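Long-range contacts in exported protein (Bacteroides fragilis, PDB 4JX0), which is of unknown function but binds magnesium and joins a BT_3987-like N-terminal domain to a domain of the F5/8 type C (discoidin) family: residues A52-L56 / L172-D177; K239-T245 / G282-F288; Y77-I81 / H154-A158; M254-V260 / N271-R277. All coordinates share one frame; numbering follows the deposited sequence.

Interaction 1 of 4, residues A52-L56 / L172-D177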
loop_
_atom_site.group_PDB
_atom_site.type_symbol
_atom_site.label_atom_id
_atom_site.label_comp_id
_atom_site.label_asym_id
_atom_site.label_seq_id
_atom_site.Cartn_x
_atom_site.Cartn_y
_atom_site.Cartn_z
ATOM N N ALA A 52 -4.582 -3.141 3.133
ATOM C CA ALA A 52 -5.701 -2.511 3.816
ATOM C C ALA A 52 -5.208 -1.947 5.141
ATOM O O ALA A 52 -4.156 -2.373 5.641
ATOM C CB ALA A 52 -6.811 -3.518 4.048
ATOM N N ILE A 53 -5.942 -0.980 5.701
ATOM C CA ILE A 53 -5.562 -0.377 6.976
ATOM C C ILE A 53 -6.774 -0.255 7.890
ATOM O O ILE A 53 -7.876 0.037 7.428
ATOM C CB ILE A 53 -4.836 0.988 6.841
ATOM C CG1 ILE A 53 -5.674 2.047 6.069
ATOM C CG2 ILE A 53 -3.448 0.820 6.245
ATOM C CD1 ILE A 53 -6.117 3.220 6.954
ATOM N N ASN A 54 -6.548 -0.481 9.196
ATOM C CA ASN A 54 -7.568 -0.385 10.229
ATOM C C ASN A 54 -7.171 0.715 11.201
ATOM O O ASN A 54 -6.005 0.827 11.568
ATOM C CB ASN A 54 -7.738 -1.716 10.946
ATOM C CG ASN A 54 -8.986 -1.795 11.797
ATOM O OD1 ASN A 54 -9.014 -1.332 12.937
ATOM N ND2 ASN A 54 -10.065 -2.342 11.253
ATOM N N ASP A 55 -8.149 1.528 11.610
ATOM C CA ASP A 55 -7.938 2.644 12.523
ATOM C C ASP A 55 -8.577 2.355 13.881
ATOM O O ASP A 55 -8.960 3.286 14.580
ATOM C CB ASP A 55 -8.533 3.914 11.901
ATOM C CG ASP A 55 -10.025 3.875 11.582
ATOM O OD1 ASP A 55 -10.647 2.811 11.778
ATOM O OD2 ASP A 55 -10.557 4.900 11.089
ATOM N N LEU A 56 -8.701 1.055 14.237
ATOM C CA LEU A 56 -9.351 0.559 15.446
ATOM C C LEU A 56 -10.884 0.798 15.416
ATOM O O LEU A 56 -11.541 0.609 16.439
ATOM C CB LEU A 56 -8.727 1.150 16.720
ATOM C CG LEU A 56 -7.201 1.113 16.789
ATOM C CD1 LEU A 56 -6.722 1.654 18.100
ATOM C CD2 LEU A 56 -6.668 -0.292 16.584
ATOM N N LEU A 172 -3.461 -6.816 6.270
ATOM C CA LEU A 172 -4.080 -5.807 7.114
ATOM C C LEU A 172 -3.080 -5.315 8.140
ATOM O O LEU A 172 -2.338 -6.119 8.702
ATOM C CB LEU A 172 -5.305 -6.428 7.786
ATOM C CG LEU A 172 -6.359 -5.441 8.250
ATOM C CD1 LEU A 172 -7.741 -5.910 7.886
ATOM C CD2 LEU A 172 -6.272 -5.231 9.723
ATOM N N SER A 173 -3.049 -3.991 8.363
ATOM C CA SER A 173 -2.127 -3.337 9.300
ATOM C C SER A 173 -2.808 -2.131 9.962
ATOM O O SER A 173 -3.615 -1.470 9.321
ATOM C CB SER A 173 -0.847 -2.903 8.580
ATOM O OG SER A 173 -1.103 -2.331 7.307
ATOM N N ILE A 174 -2.492 -1.848 11.244
ATOM C CA ILE A 174 -3.132 -0.746 11.970
ATOM C C ILE A 174 -2.490 0.619 11.623
ATOM O O ILE A 174 -1.265 0.784 11.649
ATOM C CB ILE A 174 -3.131 -0.972 13.511
ATOM C CG1 ILE A 174 -4.065 -2.145 13.880
ATOM C CG2 ILE A 174 -3.572 0.303 14.265
ATOM C CD1 ILE A 174 -3.723 -2.785 15.209
ATOM N N ARG A 175 -3.360 1.601 11.361
ATOM C CA ARG A 175 -2.971 2.984 11.099
ATOM C C ARG A 175 -4.110 3.900 11.528
ATOM O O ARG A 175 -5.197 3.870 10.940
ATOM C CB ARG A 175 -2.621 3.227 9.626
ATOM C CG ARG A 175 -2.168 4.664 9.348
ATOM C CD ARG A 175 -1.613 4.842 7.953
ATOM N NE ARG A 175 -2.659 5.187 6.985
ATOM C CZ ARG A 175 -2.508 5.168 5.666
ATOM N NH1 ARG A 175 -1.345 4.812 5.125
ATOM N NH2 ARG A 175 -3.523 5.503 4.871
ATOM N N LEU A 176 -3.845 4.760 12.497
ATOM C CA LEU A 176 -4.857 5.694 12.973
ATOM C C LEU A 176 -4.971 6.851 11.986
ATOM O O LEU A 176 -4.051 7.088 11.205
ATOM C CB LEU A 176 -4.502 6.206 14.374
ATOM C CG LEU A 176 -4.044 5.162 15.410
ATOM C CD1 LEU A 176 -3.608 5.830 16.675
ATOM C CD2 LEU A 176 -5.144 4.147 15.683
ATOM N N ASP A 177 -6.095 7.549 11.988
ATOM C CA ASP A 177 -6.293 8.729 11.144
ATOM C C ASP A 177 -6.167 9.874 12.108
ATOM O O ASP A 177 -7.171 10.503 12.467
ATOM C CB ASP A 177 -7.653 8.676 10.416
ATOM C CG ASP A 177 -8.057 9.908 9.636
ATOM O OD1 ASP A 177 -7.152 10.671 9.218
ATOM O OD2 ASP A 177 -9.289 10.125 9.456
#

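Interaction 2 of 4, residues K239-T245 / G282-F288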
loop_
_atom_site.group_PDB
_atom_site.type_symbol
_atom_site.label_atom_id
_atom_site.label_comp_id
_atom_site.label_asym_id
_atom_site.label_seq_id
_atom_site.Cartn_x
_atom_site.Cartn_y
_atom_site.Cartn_z
ATOM N N LYS A 239 1.062 18.144 20.724
ATOM C CA LYS A 239 0.073 18.653 19.786
ATOM C C LYS A 239 0.527 18.459 18.331
ATOM O O LYS A 239 -0.326 18.320 17.451
ATOM C CB LYS A 239 -0.194 20.143 20.058
ATOM C CG LYS A 239 -0.860 20.413 21.411
ATOM C CD LYS A 239 -1.231 21.880 21.577
ATOM C CE LYS A 239 -2.158 22.118 22.744
ATOM N NZ LYS A 239 -2.095 23.523 23.237
ATOM N N GLY A 240 1.842 18.485 18.091
ATOM C CA GLY A 240 2.425 18.318 16.764
ATOM C C GLY A 240 3.857 18.804 16.653
ATOM O O GLY A 240 4.533 18.984 17.669
ATOM N N PHE A 241 4.334 19.027 15.404
ATOM C CA PHE A 241 5.698 19.486 15.124
ATOM C C PHE A 241 5.776 20.491 13.998
ATOM O O PHE A 241 4.920 20.499 13.121
ATOM C CB PHE A 241 6.588 18.297 14.728
ATOM C CG PHE A 241 6.704 17.226 15.781
ATOM C CD1 PHE A 241 5.777 16.194 15.852
ATOM C CD2 PHE A 241 7.704 17.277 16.736
ATOM C CE1 PHE A 241 5.868 15.223 16.843
ATOM C CE2 PHE A 241 7.779 16.313 17.738
ATOM C CZ PHE A 241 6.869 15.287 17.779
ATOM N N ARG A 242 6.850 21.298 13.998
ATOM C CA ARG A 242 7.212 22.253 12.947
ATOM C C ARG A 242 8.543 21.774 12.409
ATOM O O ARG A 242 9.542 21.830 13.129
ATOM C CB ARG A 242 7.296 23.692 13.489
ATOM C CG ARG A 242 7.878 24.778 12.547
ATOM C CD ARG A 242 8.620 25.871 13.319
ATOM N NE ARG A 242 8.205 27.242 12.967
ATOM C CZ ARG A 242 8.817 28.060 12.104
ATOM N NH1 ARG A 242 9.896 27.657 11.439
ATOM N NH2 ARG A 242 8.348 29.284 11.897
ATOM N N LEU A 243 8.550 21.249 11.182
ATOM C CA LEU A 243 9.756 20.760 10.521
ATOM C C LEU A 243 10.163 21.757 9.437
ATOM O O LEU A 243 9.464 21.870 8.430
ATOM C CB LEU A 243 9.527 19.361 9.901
ATOM C CG LEU A 243 9.778 18.168 10.806
ATOM C CD1 LEU A 243 8.832 18.160 11.975
ATOM C CD2 LEU A 243 9.662 16.871 10.025
ATOM N N ASP A 244 11.260 22.494 9.641
ATOM C CA ASP A 244 11.740 23.423 8.622
ATOM C C ASP A 244 12.391 22.625 7.533
ATOM O O ASP A 244 13.252 21.803 7.820
ATOM C CB ASP A 244 12.712 24.456 9.188
ATOM C CG ASP A 244 11.979 25.496 9.977
ATOM O OD1 ASP A 244 11.491 25.163 11.083
ATOM O OD2 ASP A 244 11.764 26.610 9.435
ATOM N N THR A 245 11.977 22.846 6.298
ATOM C CA THR A 245 12.453 22.082 5.163
ATOM C C THR A 245 12.881 23.041 4.053
ATOM O O THR A 245 12.888 24.257 4.245
ATOM C CB THR A 245 11.348 21.085 4.763
ATOM O OG1 THR A 245 11.868 20.126 3.846
ATOM C CG2 THR A 245 10.107 21.754 4.185
ATOM N N GLY A 282 8.766 26.492 3.095
ATOM C CA GLY A 282 9.825 25.968 3.944
ATOM C C GLY A 282 9.435 25.545 5.345
ATOM O O GLY A 282 10.306 25.061 6.065
ATOM N N ILE A 283 8.177 25.763 5.791
ATOM C CA ILE A 283 7.750 25.377 7.145
ATOM C C ILE A 283 6.627 24.339 7.067
ATOM O O ILE A 283 5.495 24.678 6.704
ATOM C CB ILE A 283 7.311 26.595 7.995
ATOM C CG1 ILE A 283 8.433 27.671 8.086
ATOM C CG2 ILE A 283 6.927 26.129 9.408
ATOM C CD1 ILE A 283 8.045 28.968 7.599
ATOM N N ALA A 284 6.936 23.081 7.434
ATOM C CA ALA A 284 5.958 21.994 7.452
ATOM C C ALA A 284 5.409 21.847 8.860
ATOM O O ALA A 284 6.197 21.656 9.783
ATOM C CB ALA A 284 6.604 20.693 6.998
ATOM N N TYR A 285 4.081 21.971 9.042
ATOM C CA TYR A 285 3.430 21.826 10.348
ATOM C C TYR A 285 2.700 20.508 10.365
ATOM O O TYR A 285 1.713 20.357 9.639
ATOM C CB TYR A 285 2.457 22.983 10.633
ATOM C CG TYR A 285 3.137 24.287 10.980
ATOM C CD1 TYR A 285 3.669 24.502 12.248
ATOM C CD2 TYR A 285 3.205 25.326 10.062
ATOM C CE1 TYR A 285 4.261 25.719 12.589
ATOM C CE2 TYR A 285 3.786 26.549 10.392
ATOM C CZ TYR A 285 4.310 26.743 11.656
ATOM O OH TYR A 285 4.951 27.923 11.922
ATOM N N ILE A 286 3.205 19.533 11.141
ATOM C CA ILE A 286 2.594 18.205 11.268
ATOM C C ILE A 286 1.800 18.230 12.559
ATOM O O ILE A 286 2.410 18.435 13.604
ATOM C CB ILE A 286 3.686 17.104 11.254
ATOM C CG1 ILE A 286 4.607 17.280 10.020
ATOM C CG2 ILE A 286 3.042 15.710 11.294
ATOM C CD1 ILE A 286 5.734 16.389 9.945
ATOM N N SER A 287 0.458 18.088 12.506
ATOM C CA SER A 287 -0.389 18.175 13.704
ATOM C C SER A 287 -1.136 16.904 14.000
ATOM O O SER A 287 -1.683 16.287 13.094
ATOM C CB SER A 287 -1.420 19.289 13.548
ATOM O OG SER A 287 -0.829 20.572 13.463
ATOM N N PHE A 288 -1.230 16.557 15.291
ATOM C CA PHE A 288 -2.026 15.432 15.747
ATOM C C PHE A 288 -3.471 15.905 15.897
ATOM O O PHE A 288 -3.705 16.916 16.571
ATOM C CB PHE A 288 -1.504 14.880 17.087
ATOM C CG PHE A 288 -0.186 14.149 17.004
ATOM C CD1 PHE A 288 -0.092 12.925 16.361
ATOM C CD2 PHE A 288 0.932 14.624 17.667
ATOM C CE1 PHE A 288 1.116 12.228 16.314
ATOM C CE2 PHE A 288 2.141 13.925 17.621
ATOM C CZ PHE A 288 2.224 12.731 16.946
HETATM O O HOH W 1 5.688 28.287 14.534
#

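Interaction 3 of 4, residues Y77-I81 / H154-A158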
loop_
_atom_site.group_PDB
_atom_site.type_symbol
_atom_site.label_atom_id
_atom_site.label_comp_id
_atom_site.label_asym_id
_atom_site.label_seq_id
_atom_site.Cartn_x
_atom_site.Cartn_y
_atom_site.Cartn_z
ATOM N N TYR A 77 -11.663 -17.431 -32.063
ATOM C CA TYR A 77 -12.695 -18.468 -32.077
ATOM C C TYR A 77 -13.925 -17.999 -32.887
ATOM O O TYR A 77 -14.226 -16.805 -32.937
ATOM C CB TYR A 77 -13.058 -18.825 -30.629
ATOM C CG TYR A 77 -13.799 -20.129 -30.481
ATOM C CD1 TYR A 77 -13.161 -21.344 -30.707
ATOM C CD2 TYR A 77 -15.108 -20.161 -30.016
ATOM C CE1 TYR A 77 -13.837 -22.554 -30.561
ATOM C CE2 TYR A 77 -15.790 -21.363 -29.854
ATOM C CZ TYR A 77 -15.148 -22.558 -30.116
ATOM O OH TYR A 77 -15.855 -23.726 -29.999
ATOM N N LYS A 78 -14.606 -18.968 -33.535
ATOM C CA LYS A 78 -15.763 -18.773 -34.422
ATOM C C LYS A 78 -16.980 -18.059 -33.787
ATOM O O LYS A 78 -17.737 -17.425 -34.518
ATOM C CB LYS A 78 -16.237 -20.138 -34.974
ATOM C CG LYS A 78 -16.903 -21.060 -33.942
ATOM C CD LYS A 78 -16.898 -22.519 -34.385
ATOM C CE LYS A 78 -17.548 -23.435 -33.373
ATOM N NZ LYS A 78 -17.411 -24.874 -33.748
ATOM N N GLU A 79 -17.191 -18.189 -32.468
ATOM C CA GLU A 79 -18.342 -17.604 -31.766
ATOM C C GLU A 79 -17.905 -16.924 -30.450
ATOM O O GLU A 79 -16.749 -17.037 -30.046
ATOM C CB GLU A 79 -19.414 -18.687 -31.502
ATOM C CG GLU A 79 -18.927 -19.912 -30.740
ATOM C CD GLU A 79 -19.875 -21.099 -30.677
ATOM O OE1 GLU A 79 -20.995 -21.014 -31.230
ATOM O OE2 GLU A 79 -19.487 -22.125 -30.072
ATOM N N ASP A 80 -18.824 -16.173 -29.817
ATOM C CA ASP A 80 -18.537 -15.466 -28.559
ATOM C C ASP A 80 -18.392 -16.466 -27.415
ATOM O O ASP A 80 -19.170 -17.420 -27.356
ATOM C CB ASP A 80 -19.650 -14.448 -28.213
ATOM C CG ASP A 80 -19.841 -13.304 -29.195
ATOM O OD1 ASP A 80 -19.048 -13.204 -30.162
ATOM O OD2 ASP A 80 -20.781 -12.503 -28.995
ATOM N N ILE A 81 -17.406 -16.253 -26.517
ATOM C CA ILE A 81 -17.161 -17.111 -25.349
ATOM C C ILE A 81 -17.392 -16.281 -24.095
ATOM O O ILE A 81 -16.650 -15.325 -23.868
ATOM C CB ILE A 81 -15.718 -17.719 -25.339
ATOM C CG1 ILE A 81 -15.349 -18.401 -26.672
ATOM C CG2 ILE A 81 -15.551 -18.702 -24.179
ATOM C CD1 ILE A 81 -13.907 -18.317 -26.971
ATOM N N HIS A 154 -18.519 -25.148 -25.664
ATOM C CA HIS A 154 -17.989 -24.750 -26.964
ATOM C C HIS A 154 -17.115 -25.883 -27.486
ATOM O O HIS A 154 -16.384 -26.487 -26.701
ATOM C CB HIS A 154 -17.199 -23.452 -26.805
ATOM C CG HIS A 154 -18.042 -22.266 -26.442
ATOM N ND1 HIS A 154 -18.878 -21.675 -27.364
ATOM C CD2 HIS A 154 -18.133 -21.584 -25.275
ATOM C CE1 HIS A 154 -19.448 -20.654 -26.743
ATOM N NE2 HIS A 154 -19.034 -20.565 -25.478
ATOM N N GLU A 155 -17.201 -26.196 -28.788
ATOM C CA GLU A 155 -16.458 -27.324 -29.374
ATOM C C GLU A 155 -14.986 -26.977 -29.659
ATOM O O GLU A 155 -14.703 -25.917 -30.203
ATOM C CB GLU A 155 -17.135 -27.810 -30.669
ATOM C CG GLU A 155 -18.582 -28.243 -30.478
ATOM C CD GLU A 155 -19.217 -28.985 -31.640
ATOM O OE1 GLU A 155 -18.548 -29.175 -32.682
ATOM O OE2 GLU A 155 -20.371 -29.441 -31.478
ATOM N N HIS A 156 -14.058 -27.900 -29.322
ATOM C CA HIS A 156 -12.609 -27.743 -29.511
ATOM C C HIS A 156 -12.107 -26.476 -28.812
ATOM O O HIS A 156 -11.348 -25.696 -29.380
ATOM C CB HIS A 156 -12.224 -27.755 -30.998
ATOM C CG HIS A 156 -12.475 -29.071 -31.657
ATOM N ND1 HIS A 156 -11.461 -29.988 -31.845
ATOM C CD2 HIS A 156 -13.625 -29.586 -32.146
ATOM C CE1 HIS A 156 -12.020 -31.033 -32.430
ATOM N NE2 HIS A 156 -13.323 -30.837 -32.621
ATOM N N LEU A 157 -12.563 -26.291 -27.568
ATOM C CA LEU A 157 -12.223 -25.162 -26.714
ATOM C C LEU A 157 -12.221 -25.627 -25.270
ATOM O O LEU A 157 -13.124 -26.366 -24.875
ATOM C CB LEU A 157 -13.238 -24.026 -26.903
ATOM C CG LEU A 157 -12.903 -22.698 -26.220
ATOM C CD1 LEU A 157 -11.804 -21.961 -26.958
ATOM C CD2 LEU A 157 -14.124 -21.835 -26.114
ATOM N N ALA A 158 -11.233 -25.188 -24.482
ATOM C CA ALA A 158 -11.140 -25.574 -23.081
ATOM C C ALA A 158 -10.339 -24.576 -22.263
ATOM O O ALA A 158 -9.554 -23.806 -22.815
ATOM C CB ALA A 158 -10.492 -26.936 -22.984
#

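Interaction 4 of 4, residues M254-V260 / N271-R277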
loop_
_atom_site.group_PDB
_atom_site.type_symbol
_atom_site.label_atom_id
_atom_site.label_comp_id
_atom_site.label_asym_id
_atom_site.label_seq_id
_atom_site.Cartn_x
_atom_site.Cartn_y
_atom_site.Cartn_z
HETATM N N MSE A 254 12.041 19.539 -0.394
HETATM C CA MSE A 254 10.964 20.156 0.382
HETATM C C MSE A 254 10.026 19.052 0.830
HETATM O O MSE A 254 9.383 18.449 -0.021
HETATM C CB MSE A 254 10.218 21.196 -0.485
HETATM C CG MSE A 254 8.943 21.751 0.157
HETATM SE SE MSE A 254 8.121 23.177 -0.855
HETATM C CE MSE A 254 7.601 22.322 -2.298
ATOM N N LEU A 255 9.936 18.785 2.133
ATOM C CA LEU A 255 9.061 17.736 2.669
ATOM C C LEU A 255 7.605 17.909 2.234
ATOM O O LEU A 255 7.012 18.958 2.486
ATOM C CB LEU A 255 9.130 17.730 4.215
ATOM C CG LEU A 255 8.175 16.803 4.972
ATOM C CD1 LEU A 255 8.367 15.355 4.552
ATOM C CD2 LEU A 255 8.383 16.935 6.462
ATOM N N LYS A 256 7.042 16.870 1.586
ATOM C CA LYS A 256 5.636 16.817 1.184
ATOM C C LYS A 256 4.882 15.879 2.080
ATOM O O LYS A 256 3.874 16.275 2.670
ATOM C CB LYS A 256 5.481 16.342 -0.264
ATOM C CG LYS A 256 4.063 16.576 -0.809
ATOM C CD LYS A 256 3.544 15.440 -1.650
ATOM C CE LYS A 256 2.315 15.829 -2.433
ATOM N NZ LYS A 256 1.195 16.292 -1.571
ATOM N N SER A 257 5.345 14.613 2.148
ATOM C CA SER A 257 4.677 13.573 2.921
ATOM C C SER A 257 5.626 12.694 3.702
ATOM O O SER A 257 6.789 12.567 3.339
ATOM C CB SER A 257 3.868 12.679 1.986
ATOM O OG SER A 257 4.703 12.004 1.062
ATOM N N CYS A 258 5.098 12.056 4.758
ATOM C CA CYS A 258 5.816 11.080 5.583
ATOM C C CYS A 258 4.841 10.338 6.510
ATOM O O CYS A 258 3.732 10.807 6.773
ATOM C CB CYS A 258 6.933 11.740 6.383
ATOM S SG CYS A 258 6.360 12.887 7.653
ATOM N N ARG A 259 5.283 9.186 7.008
ATOM C CA ARG A 259 4.554 8.319 7.935
ATOM C C ARG A 259 4.976 8.686 9.349
ATOM O O ARG A 259 6.177 8.712 9.612
ATOM C CB ARG A 259 4.919 6.876 7.612
ATOM C CG ARG A 259 4.118 5.792 8.324
ATOM C CD ARG A 259 4.863 4.474 8.233
ATOM N NE ARG A 259 5.231 4.180 6.840
ATOM C CZ ARG A 259 6.363 3.605 6.426
ATOM N NH1 ARG A 259 7.283 3.213 7.301
ATOM N NH2 ARG A 259 6.576 3.400 5.132
ATOM N N VAL A 260 4.021 8.995 10.252
ATOM C CA VAL A 260 4.344 9.409 11.619
ATOM C C VAL A 260 4.122 8.238 12.602
ATOM O O VAL A 260 2.975 7.940 12.962
ATOM C CB VAL A 260 3.520 10.661 12.033
ATOM C CG1 VAL A 260 3.960 11.180 13.401
ATOM C CG2 VAL A 260 3.635 11.761 10.987
ATOM N N ASN A 271 1.421 3.547 14.154
ATOM C CA ASN A 271 1.365 4.458 13.006
ATOM C C ASN A 271 0.148 5.370 13.189
ATOM O O ASN A 271 -0.992 4.900 13.095
ATOM C CB ASN A 271 1.268 3.639 11.716
ATOM C CG ASN A 271 1.350 4.433 10.438
ATOM O OD1 ASN A 271 1.209 5.661 10.410
ATOM N ND2 ASN A 271 1.515 3.729 9.334
ATOM N N HIS A 272 0.389 6.671 13.477
ATOM C CA HIS A 272 -0.698 7.629 13.726
ATOM C C HIS A 272 -1.290 8.233 12.442
ATOM O O HIS A 272 -2.254 8.994 12.529
ATOM C CB HIS A 272 -0.237 8.740 14.675
ATOM C CG HIS A 272 -0.428 8.353 16.096
ATOM N ND1 HIS A 272 -1.365 8.980 16.890
ATOM C CD2 HIS A 272 0.113 7.323 16.784
ATOM C CE1 HIS A 272 -1.320 8.355 18.057
ATOM N NE2 HIS A 272 -0.448 7.345 18.035
ATOM N N GLY A 273 -0.749 7.878 11.281
ATOM C CA GLY A 273 -1.241 8.362 10.003
ATOM C C GLY A 273 -0.139 8.852 9.092
ATOM O O GLY A 273 1.046 8.817 9.436
ATOM N N VAL A 274 -0.537 9.313 7.913
ATOM C CA VAL A 274 0.377 9.832 6.919
ATOM C C VAL A 274 0.196 11.340 6.814
ATOM O O VAL A 274 -0.922 11.825 6.586
ATOM C CB VAL A 274 0.165 9.148 5.545
ATOM C CG1 VAL A 274 1.083 9.751 4.477
ATOM C CG2 VAL A 274 0.376 7.638 5.650
ATOM N N PHE A 275 1.304 12.080 6.958
ATOM C CA PHE A 275 1.313 13.511 6.708
ATOM C C PHE A 275 1.481 13.634 5.213
ATOM O O PHE A 275 2.274 12.885 4.657
ATOM C CB PHE A 275 2.447 14.200 7.468
ATOM C CG PHE A 275 2.580 15.670 7.134
ATOM C CD1 PHE A 275 1.654 16.591 7.597
ATOM C CD2 PHE A 275 3.657 16.136 6.392
ATOM C CE1 PHE A 275 1.804 17.947 7.329
ATOM C CE2 PHE A 275 3.795 17.493 6.121
ATOM C CZ PHE A 275 2.870 18.387 6.594
ATOM N N ASP A 276 0.682 14.466 4.547
ATOM C CA ASP A 276 0.764 14.656 3.093
ATOM C C ASP A 276 0.178 16.022 2.766
ATOM O O ASP A 276 -1.021 16.131 2.484
ATOM C CB ASP A 276 0.039 13.514 2.348
ATOM C CG ASP A 276 0.057 13.591 0.825
ATOM O OD1 ASP A 276 0.921 14.308 0.274
ATOM O OD2 ASP A 276 -0.772 12.905 0.183
ATOM N N ARG A 277 1.008 17.076 2.881
ATOM C CA ARG A 277 0.532 18.443 2.683
ATOM C C ARG A 277 0.431 18.807 1.209
ATOM O O ARG A 277 1.024 18.157 0.344
ATOM C CB ARG A 277 1.383 19.482 3.425
ATOM C CG ARG A 277 2.861 19.516 3.073
ATOM C CD ARG A 277 3.514 20.787 3.571
ATOM N NE ARG A 277 4.943 20.801 3.260
ATOM C CZ ARG A 277 5.734 21.865 3.324
ATOM N NH1 ARG A 277 5.247 23.049 3.679
ATOM N NH2 ARG A 277 7.021 21.757 3.027
#

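Interaction 1 of 4, residues A52-L56 / L172-D177
A parallel strand pair, A52–N54 beside L172–I174, carries this contact in the mixed sheet of the BT_3987-like (E-set clan) domain. The strand directions diverge by 36°, and the backbone ladder is uneven. S173 N reaches A52 O only weakly, at 3.4 Å. N54 N donates to S173 O at 3.1 Å. R175 N donates to N54 O at 2.8 Å, nearly straight (170° at the hydrogen). On the face bearing I53 and S173, I53 lies against R175: its CG1 sits over one face of the guanidinium and CD1 is 4.0 Å from R175 NE, an approach allowed by the bend in the arginine chain at chi3 (89°). Beyond the strand ends L56 divides its branches, CD2 crossing I174 at CG2 (3.9 Å) and CD1 meeting L176 CD2 (3.8 Å). N54 OD1 accepts from L56 N at 2.7 Å, an Asx turn, while N54 ND2 bonds T59 OG1 and D55 OD1 bonds N58 N. Because N54 bonds across the strands through its backbone N and O and onward through its amide to L56 and T59, polar bonds fix the strand exit, with the leucines and I174 adding apolar contact.

Interaction 2 of 4, residues K239-T245 / G282-F288
R242 lays its guanidinium across I283, whose CG2 sits over the centre of one face, 3.8 Å from R242 CZ, while Y285 runs alongside in the same direction. The two flat groups stand almost upright to each other, their planes 81° apart, and the aliphatic part of R242 runs beside the ring, R242 CG 3.7 Å from Y285 CE1. With CG anti to the backbone N (chi1 171°), bends at chi2 and chi3 turn the arginine head over I283. There R242 NH1 donates to D244 OD1 at 3.0 Å, using the oxygen's syn lone pair within the guanidinium plane, as part of a salt bridge. A water at the edge of both groups accepts from R242 NE (3.1 Å) and bonds Y285 OH (2.7 Å). These residues share one face of an antiparallel ladder (169° between strands) with six backbone bonds from F288 N–K239 O to T245 N–G282 O; the fold is consistent with the F5/8 type C (discoidin-like) beta-sandwich. F241, on the opposite face, touches F288 (F241 CE1 to F288 CE2 4.0 Å), and on that face L243 CD2 meets I286 CD1, also at 4.0 Å. It packs on the second sheet, L243 on L255, I286 on V260. The D244 backbone bonds N314 and E315, which with S208, D211 and N213 hold a magnesium ion about 7 Å from its side chain.

Interaction 3 of 4, residues Y77-I81 / H154-A158
The ring of Y77 turns its edge toward the face of H154 while the histidine's own edge is taken by a carboxylate. The aromatic pair is an offset edge-to-face one, with centroids 5.8 Å apart and planes at 86°. H154 ND1 donates to E79 OE2 at 2.8 Å with an angle of 167° at the hydrogen. The oxygen lies in the imidazole plane, yet the donor stands 52° out of the carboxylate plane, so the bond is straight from the histidine's side but tilted at the glutamate. It restrains the rotation of the ring, past which D80 O also lies, 3.3 Å from H154 CE1, and I81 CG1 sits over one ring face. Y77 has CG anti to its N, which carries the phenol toward residues 154-157. At its edge Y77 OH donates to E155 O; the modelled 2.5 Å is doubtful as an exact length. L157 CD2 makes a CH-pi contact over one face, 4.2 Å from the Y77 centroid, and K78 CG lies over the other. L157 CD2 also meets I81 CD1 tip to tip at 3.6 Å. The D80 carboxylate is bonded to K118 NZ and A119 N. The contact thus ties the loop entering strand 81-87 to the start of strand 157-159, an outermost strand of the mixed sheet. L157 rests on D36 and V38 of strand 36-41, its parallel neighbour, and both L157 and I81 touch M150 of strand 142-150.

Interaction 4 of 4, residues M254-V260 / N271-R277
R277 meets L255 edge-on: NE and NH2 both donate to L255 O, each at 2.9 Å, with the oxygen in the guanidinium plane. CG lies between the backbone N and carbonyl carbon (chi1 58°), and the chain then runs extended to NE, carrying the head past K256 to L255. M254, a selenomethionine, crosses it at about a right angle, CG 3.5 Å from R277 NH2, while R277 NH1 pairs with D281. K256 starts away from the other strand but curls back through bends at chi2 and chi4. Its NZ bonds R277 O at 2.7 Å and D276 OD1, likewise 2.7 Å, on the carboxylate's syn side 30° out of plane: one backbone and one side-chain acceptor. On the buried face C258 SG lies 4.1 Å from F275 CB. R259 crosses N271 squarely, CG 3.5 Å from ND2, and carries its NH1 to E300; N271 OD1 accepts from G273 N, closing an Asx turn. The strands run at 174°, V260 N bonding G273 O at 3.1 Å, as an antiparallel hairpin with a classic beta bulge where K256 and S257 both face M303; strand 269-276 borders a five-stranded sheet, consistent with a discoidin-like (F5/8 type C) beta-sandwich.

In the fold
Interactions 2 and 4 belong to the same C-terminal sandwich, one in each sheet, centres about 10 Å apart. They meet through T245 OG1 and L255 N (2.9 Å, a probable hydrogen bond). Interaction 1 touches interaction 4 but not interaction 2, whose nearest atoms are about 7 Å away. L176 N lies 2.9 Å from N271 O, probably bonded, and R175 and L176 pack on V274 and H272, so 172-177 forms at least part of the junction between the domains. Interaction 3 stands at the far end of the N-terminal sheet, its centre about 46 Å from that of interaction 1. The N314/E315 magnesium site borders interaction 2; the side chain of L255 is about 14 Å from that ion.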